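Local coordinates for protein B-agarase (Saccharophagus degradans, PDB 4BQ2) that hydrolyses agarose as an exo-beta-agarase of glycoside hydrolase family 50, probably cutting beta-1,4 linkages from the chain ends, at residues A[280-284]-A[742-747]; A[290-294]-A[377-383]; A[314-320]-A[435-439]; A[406-412]-A[720-725]. All blocks are in the same frame, centred on the assembly; numbering follows the deposited sequence.

Contact 1 of 4, residues A[280-284]-A[742-747]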
# COMPACT_ATOMS: atom_id res chain seq x y z
N PRO A 280 9.32 -7.14 28.16
CA PRO A 280 8.75 -6.11 27.31
C PRO A 280 9.04 -6.47 25.84
O PRO A 280 10.10 -7.03 25.54
CB PRO A 280 9.51 -4.83 27.72
CG PRO A 280 10.02 -5.10 29.11
CD PRO A 280 10.26 -6.58 29.17
N TYR A 281 8.09 -6.15 24.96
CA TYR A 281 8.16 -6.56 23.56
C TYR A 281 7.75 -5.40 22.64
O TYR A 281 6.89 -4.59 22.98
CB TYR A 281 7.27 -7.81 23.35
CG TYR A 281 7.29 -8.42 21.93
CD1 TYR A 281 8.28 -9.31 21.54
CD2 TYR A 281 6.28 -8.11 21.02
CE1 TYR A 281 8.27 -9.89 20.27
CE2 TYR A 281 6.27 -8.65 19.73
CZ TYR A 281 7.26 -9.53 19.37
OH TYR A 281 7.24 -10.08 18.10
N PHE A 282 8.33 -5.37 21.44
CA PHE A 282 8.08 -4.33 20.44
C PHE A 282 8.20 -5.03 19.08
O PHE A 282 9.19 -5.73 18.80
CB PHE A 282 9.07 -3.15 20.59
CG PHE A 282 8.80 -2.00 19.64
CD1 PHE A 282 9.39 -1.97 18.37
CD2 PHE A 282 7.98 -0.94 20.02
CE1 PHE A 282 9.15 -0.91 17.50
CE2 PHE A 282 7.72 0.13 19.16
CZ PHE A 282 8.31 0.15 17.89
N ALA A 283 7.14 -4.92 18.27
CA ALA A 283 7.03 -5.73 17.09
C ALA A 283 7.69 -5.07 15.87
O ALA A 283 7.34 -3.95 15.50
CB ALA A 283 5.55 -6.03 16.81
N THR A 284 8.65 -5.77 15.28
CA THR A 284 9.21 -5.36 14.01
C THR A 284 9.19 -6.58 13.10
O THR A 284 9.26 -7.71 13.58
CB THR A 284 10.64 -4.82 14.16
OG1 THR A 284 11.48 -5.87 14.69
CG2 THR A 284 10.66 -3.56 15.09
N ILE A 742 15.68 -0.78 19.34
CA ILE A 742 14.27 -0.61 19.66
C ILE A 742 14.02 -0.64 21.19
O ILE A 742 13.21 0.13 21.68
CB ILE A 742 13.32 -1.65 18.95
CG1 ILE A 742 13.78 -3.10 19.16
CG2 ILE A 742 13.12 -1.30 17.47
CD1 ILE A 742 12.88 -4.15 18.51
N TYR A 743 14.72 -1.49 21.92
CA TYR A 743 14.37 -1.64 23.35
C TYR A 743 15.04 -0.60 24.26
O TYR A 743 14.38 -0.03 25.15
CB TYR A 743 14.69 -3.06 23.84
CG TYR A 743 13.73 -4.11 23.28
CD1 TYR A 743 12.38 -4.09 23.61
CD2 TYR A 743 14.20 -5.14 22.45
CE1 TYR A 743 11.49 -5.06 23.12
CE2 TYR A 743 13.33 -6.11 21.97
CZ TYR A 743 11.98 -6.05 22.29
OH TYR A 743 11.15 -7.01 21.81
N THR A 744 16.34 -0.37 24.03
CA THR A 744 17.07 0.68 24.73
C THR A 744 16.42 2.05 24.52
O THR A 744 16.24 2.79 25.48
CB THR A 744 18.56 0.71 24.34
OG1 THR A 744 18.66 0.76 22.92
CG2 THR A 744 19.24 -0.55 24.82
N GLU A 745 16.03 2.36 23.28
CA GLU A 745 15.22 3.56 23.04
C GLU A 745 13.93 3.62 23.86
O GLU A 745 13.71 4.58 24.59
CB GLU A 745 14.87 3.74 21.56
CG GLU A 745 16.07 3.89 20.65
CD GLU A 745 16.61 5.30 20.61
OE1 GLU A 745 15.91 6.21 20.11
OE2 GLU A 745 17.76 5.49 21.05
N ARG A 746 13.07 2.61 23.74
CA ARG A 746 11.74 2.67 24.35
C ARG A 746 11.84 2.65 25.87
O ARG A 746 11.06 3.28 26.57
CB ARG A 746 10.88 1.46 23.95
CG ARG A 746 10.54 1.31 22.48
CD ARG A 746 9.57 2.35 21.99
NE ARG A 746 8.22 2.21 22.56
CZ ARG A 746 7.18 2.90 22.10
NH1 ARG A 746 7.34 3.75 21.09
NH2 ARG A 746 5.99 2.77 22.67
N LEU A 747 12.76 1.85 26.37
CA LEU A 747 12.80 1.60 27.79
C LEU A 747 13.90 2.45 28.42
O LEU A 747 13.84 2.74 29.60
CB LEU A 747 12.95 0.10 28.09
CG LEU A 747 11.97 -0.85 27.36
CD1 LEU A 747 12.44 -2.31 27.40
CD2 LEU A 747 10.53 -0.72 27.84
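Tyr743 and Phe282 carry most of this contact, in which the short C-terminal helix 742-746 lies against strand 280-287 of the six-stranded mixed sheet. The polar part is a single long hydrogen bond: the backbone N of Phe282 donates to OH of Tyr743 over 3.3 Å, bent to 142° at the hydrogen. The same hydroxyl is also hydrogen-bonded to the carbonyl of Gly248. CA of Tyr281 meets the Tyr743 ring at its edge, in plane, while Pro280 O lies 3.4 Å from Tyr743 CE1.

The apolar part is centred on the Phe282 ring. Its CG stands anti to the backbone N (chi1 -176°), which sends the ring toward the helix, where CD1 rests 3.9 Å from CG2 of Ile742. That methyl also reaches CG2 of Thr284, the two side chains meeting tip to tip. At the C-terminal end of the segment, CD1 of Leu747 packs 3.9 Å from CB of Pro280.

Arg746 supplies the charged part. Its chain folds at chi2 and chi3, and CE2 of Phe282 then lies over one face of the guanidinium, 4.0 Å from NE, with the two planes 40° apart. NH1 bonds to the carbonyls of Ile688 and Asn690, and NH2 to that of Trp271. Cross-contact cohesion is therefore mainly apolar, while the buried arginine and tyrosine ends are satisfied largely by backbone carbonyls of neighbouring segments.

Contact 2 of 4, residues A[290-294]-A[377-383]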
# COMPACT_ATOMS: atom_id res chain seq x y z
N ARG A 290 4.99 -15.16 2.21
CA ARG A 290 4.28 -16.20 1.50
C ARG A 290 4.58 -15.97 0.01
O ARG A 290 5.12 -14.92 -0.38
CB ARG A 290 2.76 -16.06 1.73
CG ARG A 290 2.18 -14.70 1.30
CD ARG A 290 0.69 -14.69 1.60
NE ARG A 290 -0.01 -13.52 1.06
CZ ARG A 290 -1.29 -13.23 1.31
NH1 ARG A 290 -2.00 -13.98 2.17
NH2 ARG A 290 -1.83 -12.14 0.76
N LEU A 291 4.14 -16.90 -0.82
CA LEU A 291 4.37 -16.78 -2.26
C LEU A 291 3.17 -16.33 -3.10
O LEU A 291 3.33 -16.10 -4.30
CB LEU A 291 4.94 -18.12 -2.80
CG LEU A 291 6.25 -18.59 -2.13
CD1 LEU A 291 6.76 -19.89 -2.78
CD2 LEU A 291 7.35 -17.53 -2.19
N SER A 292 2.00 -16.19 -2.46
CA SER A 292 0.70 -15.95 -3.09
C SER A 292 0.71 -14.75 -4.03
O SER A 292 -0.07 -14.68 -4.98
CB SER A 292 -0.36 -15.64 -1.99
OG SER A 292 -0.46 -16.69 -1.06
N ASN A 293 1.54 -13.77 -3.71
CA ASN A 293 1.49 -12.47 -4.39
C ASN A 293 2.67 -12.24 -5.33
O ASN A 293 2.92 -11.10 -5.78
CB ASN A 293 1.37 -11.32 -3.39
CG ASN A 293 0.08 -11.38 -2.61
OD1 ASN A 293 -1.01 -11.08 -3.14
ND2 ASN A 293 0.19 -11.75 -1.35
N SER A 294 3.40 -13.33 -5.62
CA SER A 294 4.66 -13.27 -6.35
C SER A 294 4.50 -13.65 -7.82
O SER A 294 5.50 -13.74 -8.53
CB SER A 294 5.75 -14.13 -5.68
OG SER A 294 5.50 -15.53 -5.85
N SER A 377 5.37 -17.29 -11.31
CA SER A 377 6.17 -16.75 -10.21
C SER A 377 7.66 -16.98 -10.46
O SER A 377 8.19 -18.07 -10.20
CB SER A 377 5.75 -17.38 -8.86
OG SER A 377 6.61 -16.84 -7.85
N PHE A 378 8.32 -15.95 -10.96
CA PHE A 378 9.77 -15.99 -11.14
C PHE A 378 10.51 -16.16 -9.80
O PHE A 378 11.50 -16.90 -9.71
CB PHE A 378 10.25 -14.77 -11.90
CG PHE A 378 9.88 -14.79 -13.35
CD1 PHE A 378 10.67 -15.49 -14.27
CD2 PHE A 378 8.73 -14.14 -13.80
CE1 PHE A 378 10.31 -15.52 -15.63
CE2 PHE A 378 8.37 -14.17 -15.14
CZ PHE A 378 9.16 -14.87 -16.05
N TYR A 379 10.02 -15.49 -8.76
CA TYR A 379 10.61 -15.65 -7.40
C TYR A 379 10.60 -17.13 -6.97
O TYR A 379 11.62 -17.68 -6.54
CB TYR A 379 9.88 -14.76 -6.37
CG TYR A 379 10.46 -14.81 -4.98
CD1 TYR A 379 11.53 -13.99 -4.62
CD2 TYR A 379 9.94 -15.67 -4.01
CE1 TYR A 379 12.07 -14.03 -3.34
CE2 TYR A 379 10.48 -15.72 -2.72
CZ TYR A 379 11.55 -14.90 -2.40
OH TYR A 379 12.07 -14.95 -1.13
N SER A 380 9.45 -17.79 -7.09
CA SER A 380 9.35 -19.21 -6.74
C SER A 380 10.32 -20.07 -7.57
O SER A 380 11.04 -20.94 -7.02
CB SER A 380 7.90 -19.69 -6.90
OG SER A 380 7.74 -20.99 -6.36
N ALA A 381 10.41 -19.77 -8.87
CA ALA A 381 11.33 -20.46 -9.77
C ALA A 381 12.76 -20.24 -9.29
O ALA A 381 13.55 -21.17 -9.26
CB ALA A 381 11.13 -19.99 -11.22
N ASN A 382 13.08 -19.03 -8.86
CA ASN A 382 14.43 -18.75 -8.38
C ASN A 382 14.74 -19.48 -7.06
O ASN A 382 15.90 -19.83 -6.81
CB ASN A 382 14.69 -17.23 -8.27
CG ASN A 382 14.77 -16.55 -9.64
OD1 ASN A 382 15.19 -17.17 -10.63
ND2 ASN A 382 14.35 -15.28 -9.71
N LEU A 383 13.73 -19.68 -6.21
CA LEU A 383 13.94 -20.53 -5.04
C LEU A 383 14.37 -21.94 -5.49
O LEU A 383 15.31 -22.51 -4.95
CB LEU A 383 12.70 -20.62 -4.17
CG LEU A 383 12.21 -19.30 -3.55
CD1 LEU A 383 11.02 -19.61 -2.66
CD2 LEU A 383 13.32 -18.61 -2.76
O HOH W 1 8.09 -13.27 -8.95
O HOH W 2 6.88 -13.58 -11.07
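Two serine hydroxyls meet here: OG of Ser294 and OG of Ser377 are 2.6 Å apart, joining a type I beta turn, Leu291 to Ser294, to the start of helix 378-387. Ser377 is the N-cap of that helix, and its OG accepts the backbone N-H of Ser380 in a capping bond of 3.1 Å that is nearly straight (161°). Ser294 OG, held between its own N and carbonyl carbon (chi1 72°), donates to Leu291 O at 2.7 Å, in the carbonyl plane and on a lone pair. That carbonyl also takes the turn bond from Ser294 N, so it accepts from two donors.

The two remaining amides of the first helical turn are reached through water. One water donates to Ser294 O and accepts from Tyr379 N, at 2.9 Å from the latter; a second, 2.8 Å from Phe378 N, bridges that amide to the same carbonyl. Ser294 O thus serves two N-H groups that it does not touch directly.

Beside this polar network, CD2 of Leu291 sits at the edge of the Tyr379 ring, 3.7 Å from CE2, and CD1 approaches OG of Ser380, a hydroxyl bonded to His358. Tyr379 OH is engaged by Trp399 NE1. Leu291 also packs on Leu396 and Trp399 of helix 394-410, and the turn, which leads into strand 296-301, therefore lies against both helices.

Contact 3 of 4, residues A[314-320]-A[435-439]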
# COMPACT_ATOMS: atom_id res chain seq x y z
N ASP A 314 -15.26 -20.87 1.10
CA ASP A 314 -13.82 -20.65 1.35
C ASP A 314 -13.64 -19.34 2.12
O ASP A 314 -14.31 -18.33 1.81
CB ASP A 314 -13.06 -20.58 0.01
CG ASP A 314 -11.53 -20.69 0.17
OD1 ASP A 314 -10.98 -20.50 1.29
OD2 ASP A 314 -10.88 -21.00 -0.85
N VAL A 315 -12.76 -19.34 3.13
CA VAL A 315 -12.54 -18.13 3.95
C VAL A 315 -11.45 -17.25 3.36
O VAL A 315 -11.22 -16.13 3.83
CB VAL A 315 -12.19 -18.46 5.44
CG1 VAL A 315 -13.34 -19.17 6.14
CG2 VAL A 315 -10.90 -19.28 5.54
N THR A 316 -10.77 -17.76 2.32
CA THR A 316 -9.60 -17.10 1.76
C THR A 316 -9.91 -16.49 0.39
O THR A 316 -10.34 -17.21 -0.53
CB THR A 316 -8.42 -18.11 1.67
OG1 THR A 316 -8.19 -18.67 2.98
CG2 THR A 316 -7.14 -17.43 1.14
N PRO A 317 -9.72 -15.16 0.25
CA PRO A 317 -9.97 -14.50 -1.01
C PRO A 317 -8.90 -14.90 -2.02
O PRO A 317 -7.78 -15.30 -1.64
CB PRO A 317 -9.90 -13.00 -0.68
CG PRO A 317 -9.16 -12.89 0.60
CD PRO A 317 -9.20 -14.24 1.28
N GLU A 318 -9.26 -14.79 -3.29
CA GLU A 318 -8.45 -15.33 -4.39
C GLU A 318 -7.04 -14.77 -4.37
O GLU A 318 -6.08 -15.51 -4.55
CB GLU A 318 -9.13 -15.08 -5.75
CG GLU A 318 -8.41 -15.74 -6.94
CD GLU A 318 -8.58 -17.27 -7.02
OE1 GLU A 318 -9.17 -17.88 -6.07
OE2 GLU A 318 -8.12 -17.87 -8.04
N ASP A 319 -6.91 -13.47 -4.10
CA ASP A 319 -5.60 -12.82 -4.01
C ASP A 319 -4.63 -13.47 -2.98
O ASP A 319 -3.41 -13.44 -3.14
CB ASP A 319 -5.79 -11.33 -3.71
CG ASP A 319 -6.38 -11.10 -2.33
OD1 ASP A 319 -5.58 -10.95 -1.36
OD2 ASP A 319 -7.62 -11.04 -2.23
N SER A 320 -5.20 -14.09 -1.95
CA SER A 320 -4.44 -14.63 -0.81
C SER A 320 -4.39 -16.16 -0.83
O SER A 320 -3.85 -16.77 0.09
CB SER A 320 -5.02 -14.13 0.53
OG SER A 320 -4.86 -12.73 0.67
N GLY A 435 -7.04 -13.23 9.14
CA GLY A 435 -8.13 -13.81 8.38
C GLY A 435 -8.87 -12.69 7.69
O GLY A 435 -8.67 -11.49 7.99
N TRP A 436 -9.71 -13.09 6.74
CA TRP A 436 -10.57 -12.17 6.01
C TRP A 436 -12.00 -12.65 6.15
O TRP A 436 -12.26 -13.84 5.96
CB TRP A 436 -10.28 -12.23 4.50
CG TRP A 436 -8.91 -11.97 3.99
CD1 TRP A 436 -7.94 -12.90 3.75
CD2 TRP A 436 -8.38 -10.70 3.55
NE1 TRP A 436 -6.84 -12.29 3.20
CE2 TRP A 436 -7.09 -10.94 3.05
CE3 TRP A 436 -8.89 -9.40 3.51
CZ2 TRP A 436 -6.26 -9.91 2.54
CZ3 TRP A 436 -8.09 -8.35 2.99
CH2 TRP A 436 -6.77 -8.62 2.53
N VAL A 437 -12.92 -11.75 6.47
CA VAL A 437 -14.33 -12.11 6.54
C VAL A 437 -14.93 -11.84 5.17
O VAL A 437 -15.17 -10.68 4.78
CB VAL A 437 -15.09 -11.34 7.67
CG1 VAL A 437 -16.56 -11.81 7.76
CG2 VAL A 437 -14.38 -11.56 8.98
N ILE A 438 -15.16 -12.93 4.45
CA ILE A 438 -15.73 -12.86 3.11
C ILE A 438 -16.90 -13.82 3.06
O ILE A 438 -17.02 -14.72 3.89
CB ILE A 438 -14.68 -13.19 2.01
CG1 ILE A 438 -14.25 -14.67 2.07
CG2 ILE A 438 -13.48 -12.25 2.11
CD1 ILE A 438 -13.32 -15.13 0.93
N GLY A 439 -17.76 -13.64 2.08
CA GLY A 439 -18.91 -14.54 1.98
C GLY A 439 -20.07 -13.92 1.23
O GLY A 439 -19.93 -12.87 0.63
O HOH W 3 -9.70 -15.81 5.94
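CG of Pro317 over the face of Trp436, a CH-pi contact, joins two loops on the catalytic module: segment 435-439, just past strand 431-435, and segment 314-320, ahead of helix 328-332. CG of Pro317 stands 3.4 Å from the centroid of the five-membered ring of Trp436, only 10° off its normal, and the side chains cross at about a right angle. The Trp436 ring also meets that of Trp418.

Along the indole, NE1 of Trp436 gives a weak hydrogen bond to OG of Ser320, 3.2 Å long and bent to 127°. This hydroxyl donates in turn to OD1 of Asp319 at 2.8 Å, meeting it from above the carboxylate plane, and it accepts from Arg290. OD1 of Asp319 further binds a glycerol, probably left from crystallisation.

At the other end, Ile438 folds its CG1 between the backbone N and carbonyl carbon (chi1 67°), and its CD1 lies 3.5 Å from Asp314 O. An Asx turn, in which Thr316 N donates to OD1 of Asp314 over 2.9 Å, shapes this end of the loop. Val315 O and Trp436 O face each other as two acceptors. A water 2.6 Å from Val315 O donates to it, and accepts from Trp436 N.

The direct polar link between the loops is weak, so the join rests on apolar contacts of Pro317, Trp436 and Ile438 together with the bridging water.

Contact 4 of 4, residues A[406-412]-A[720-725]; sequences RMLNWGF and FVDVTD
A helix C-terminus closed by a Schellman motif at Gly411 packs here on the loop that leads to helix 729-739. An aromatic cluster and a buried salt bridge occupy the two ends of the contact. In the cluster, the edge of Phe412 is directed at the face of Phe720 in an offset edge-to-face pair, centroids 5.7 Å apart and planes at 68°. Trp410 meets Phe720 obliquely, with CZ3 of Trp410 3.9 Å from CD2 of Phe720.

At the polar end, the chain of Arg406 runs extended from CG to NE and meets Asp725 end-on. NH1 of Arg406 donates to OD1 of Asp725 over 2.9 Å, almost straight at 175°, within the guanidinium plane and on the syn side of the carboxylate. NH2 of Arg406 donates to the backbone O of Asp725, also at 2.9 Å but bent to 142° and tilted from the carbonyl plane. CG1 of Val721 lies over one guanidinium face, toward its rim, 3.8 Å from NH1.

Both charges have further partners: Arg406 NE pairs with Glu232 and Asp725 OD2 with Lys386. A type I turn, Asp722 to Asp725, shapes the loop, overlaid by an Asx turn in which OD1 of Asp722 accepts from Thr724 N; it also accepts from Thr724 OG1.

Gripping a side-chain and a main-chain oxygen of one residue fixes the guanidinium's rotation, and the surrounding opposite charges would probably keep both groups ionised.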
# COMPACT_ATOMS: atom_id res chain seq x y z
N ARG A 406 17.10 -15.41 8.49
CA ARG A 406 17.31 -14.00 8.11
C ARG A 406 16.65 -13.10 9.14
O ARG A 406 17.26 -12.18 9.62
CB ARG A 406 16.65 -13.69 6.76
CG ARG A 406 17.41 -14.26 5.57
CD ARG A 406 16.52 -14.28 4.33
NE ARG A 406 17.33 -14.34 3.10
CZ ARG A 406 16.84 -14.52 1.89
NH1 ARG A 406 15.51 -14.65 1.68
NH2 ARG A 406 17.69 -14.58 0.87
N MET A 407 15.37 -13.33 9.42
CA MET A 407 14.63 -12.43 10.34
C MET A 407 15.37 -12.28 11.67
O MET A 407 15.56 -11.16 12.17
CB MET A 407 13.20 -12.93 10.58
CG MET A 407 12.35 -12.94 9.31
SD MET A 407 12.39 -11.40 8.37
CE MET A 407 12.34 -12.02 6.68
N LEU A 408 15.79 -13.41 12.22
CA LEU A 408 16.60 -13.43 13.46
C LEU A 408 17.95 -12.73 13.33
O LEU A 408 18.36 -11.95 14.21
CB LEU A 408 16.77 -14.87 13.99
CG LEU A 408 15.48 -15.56 14.39
CD1 LEU A 408 15.79 -17.01 14.73
CD2 LEU A 408 14.84 -14.84 15.58
N ASN A 409 18.65 -12.96 12.23
CA ASN A 409 19.91 -12.23 12.01
C ASN A 409 19.68 -10.73 11.88
O ASN A 409 20.46 -9.90 12.39
CB ASN A 409 20.68 -12.78 10.78
CG ASN A 409 22.00 -12.04 10.54
OD1 ASN A 409 22.06 -11.09 9.76
ND2 ASN A 409 23.05 -12.43 11.27
N TRP A 410 18.58 -10.38 11.21
CA TRP A 410 18.31 -8.98 10.88
C TRP A 410 17.69 -8.26 12.07
O TRP A 410 17.49 -7.05 12.03
CB TRP A 410 17.35 -8.91 9.68
CG TRP A 410 17.90 -9.51 8.41
CD1 TRP A 410 19.19 -9.89 8.15
CD2 TRP A 410 17.15 -9.73 7.23
NE1 TRP A 410 19.28 -10.37 6.86
CE2 TRP A 410 18.04 -10.28 6.27
CE3 TRP A 410 15.80 -9.53 6.88
CZ2 TRP A 410 17.61 -10.65 5.00
CZ3 TRP A 410 15.38 -9.90 5.60
CH2 TRP A 410 16.30 -10.42 4.66
N GLY A 411 17.37 -9.04 13.10
CA GLY A 411 16.94 -8.50 14.40
C GLY A 411 15.44 -8.28 14.55
O GLY A 411 14.98 -7.70 15.55
N PHE A 412 14.67 -8.75 13.58
CA PHE A 412 13.23 -8.56 13.63
C PHE A 412 12.63 -9.41 14.70
O PHE A 412 13.08 -10.54 14.91
CB PHE A 412 12.60 -8.91 12.31
CG PHE A 412 12.80 -7.86 11.25
CD1 PHE A 412 12.32 -6.58 11.44
CD2 PHE A 412 13.48 -8.18 10.06
CE1 PHE A 412 12.48 -5.58 10.46
CE2 PHE A 412 13.63 -7.19 9.08
CZ PHE A 412 13.15 -5.90 9.29
N PHE A 720 12.57 -6.44 0.95
CA PHE A 720 13.90 -6.66 1.54
C PHE A 720 14.74 -7.59 0.66
O PHE A 720 15.95 -7.60 0.75
CB PHE A 720 13.78 -7.20 2.98
CG PHE A 720 13.84 -6.12 4.02
CD1 PHE A 720 12.90 -5.10 4.04
CD2 PHE A 720 14.88 -6.10 4.96
CE1 PHE A 720 12.96 -4.09 5.01
CE2 PHE A 720 14.95 -5.09 5.91
CZ PHE A 720 14.00 -4.08 5.95
N VAL A 721 14.08 -8.35 -0.21
CA VAL A 721 14.80 -9.17 -1.22
C VAL A 721 14.24 -8.88 -2.58
O VAL A 721 13.07 -8.51 -2.71
CB VAL A 721 14.72 -10.70 -0.92
CG1 VAL A 721 15.31 -11.03 0.47
CG2 VAL A 721 13.29 -11.25 -1.04
N ASP A 722 15.04 -9.12 -3.63
CA ASP A 722 14.56 -8.93 -4.99
C ASP A 722 13.97 -10.24 -5.59
O ASP A 722 13.77 -11.23 -4.87
CB ASP A 722 15.68 -8.28 -5.83
CG ASP A 722 16.79 -9.23 -6.21
OD1 ASP A 722 16.77 -10.45 -5.87
OD2 ASP A 722 17.73 -8.73 -6.92
N VAL A 723 13.67 -10.24 -6.90
CA VAL A 723 13.02 -11.39 -7.55
C VAL A 723 13.90 -12.66 -7.53
O VAL A 723 13.39 -13.78 -7.65
CB VAL A 723 12.56 -11.03 -8.99
CG1 VAL A 723 13.77 -10.84 -9.88
CG2 VAL A 723 11.61 -12.08 -9.57
N THR A 724 15.21 -12.48 -7.39
CA THR A 724 16.14 -13.61 -7.30
C THR A 724 16.36 -14.13 -5.87
O THR A 724 17.25 -14.99 -5.62
CB THR A 724 17.51 -13.25 -7.92
OG1 THR A 724 18.18 -12.32 -7.08
CG2 THR A 724 17.33 -12.63 -9.32
N ASP A 725 15.56 -13.59 -4.93
CA ASP A 725 15.69 -13.91 -3.50
C ASP A 725 17.01 -13.41 -2.92
O ASP A 725 17.59 -14.02 -2.02
CB ASP A 725 15.51 -15.41 -3.26
CG ASP A 725 15.39 -15.75 -1.80
OD1 ASP A 725 14.65 -15.04 -1.06
OD2 ASP A 725 16.07 -16.73 -1.41

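Contacts 2, 3 and 4 all lie, along the chain, inside the loop closed by contact 1, which ties the C-terminal helix to strand 280-287. Contact 4 touches contact 1, with Thr284 OG1 3.4 Å from Phe412 CA. It also meets contact 2: Asn382 ND2 is 2.7 Å from Val723 O, a probable hydrogen bond. Contacts 2 and 3 cross along the sequence and join through Arg290 NH2 and Ser320 OG, 3.1 Å apart, whereas contacts 3 and 4 remain about 16 Å apart at their nearest atoms. Glycerol bound at contact 3 by Asp319 and at contact 4 by Val723 N may mark pockets, though it does not identify the active site.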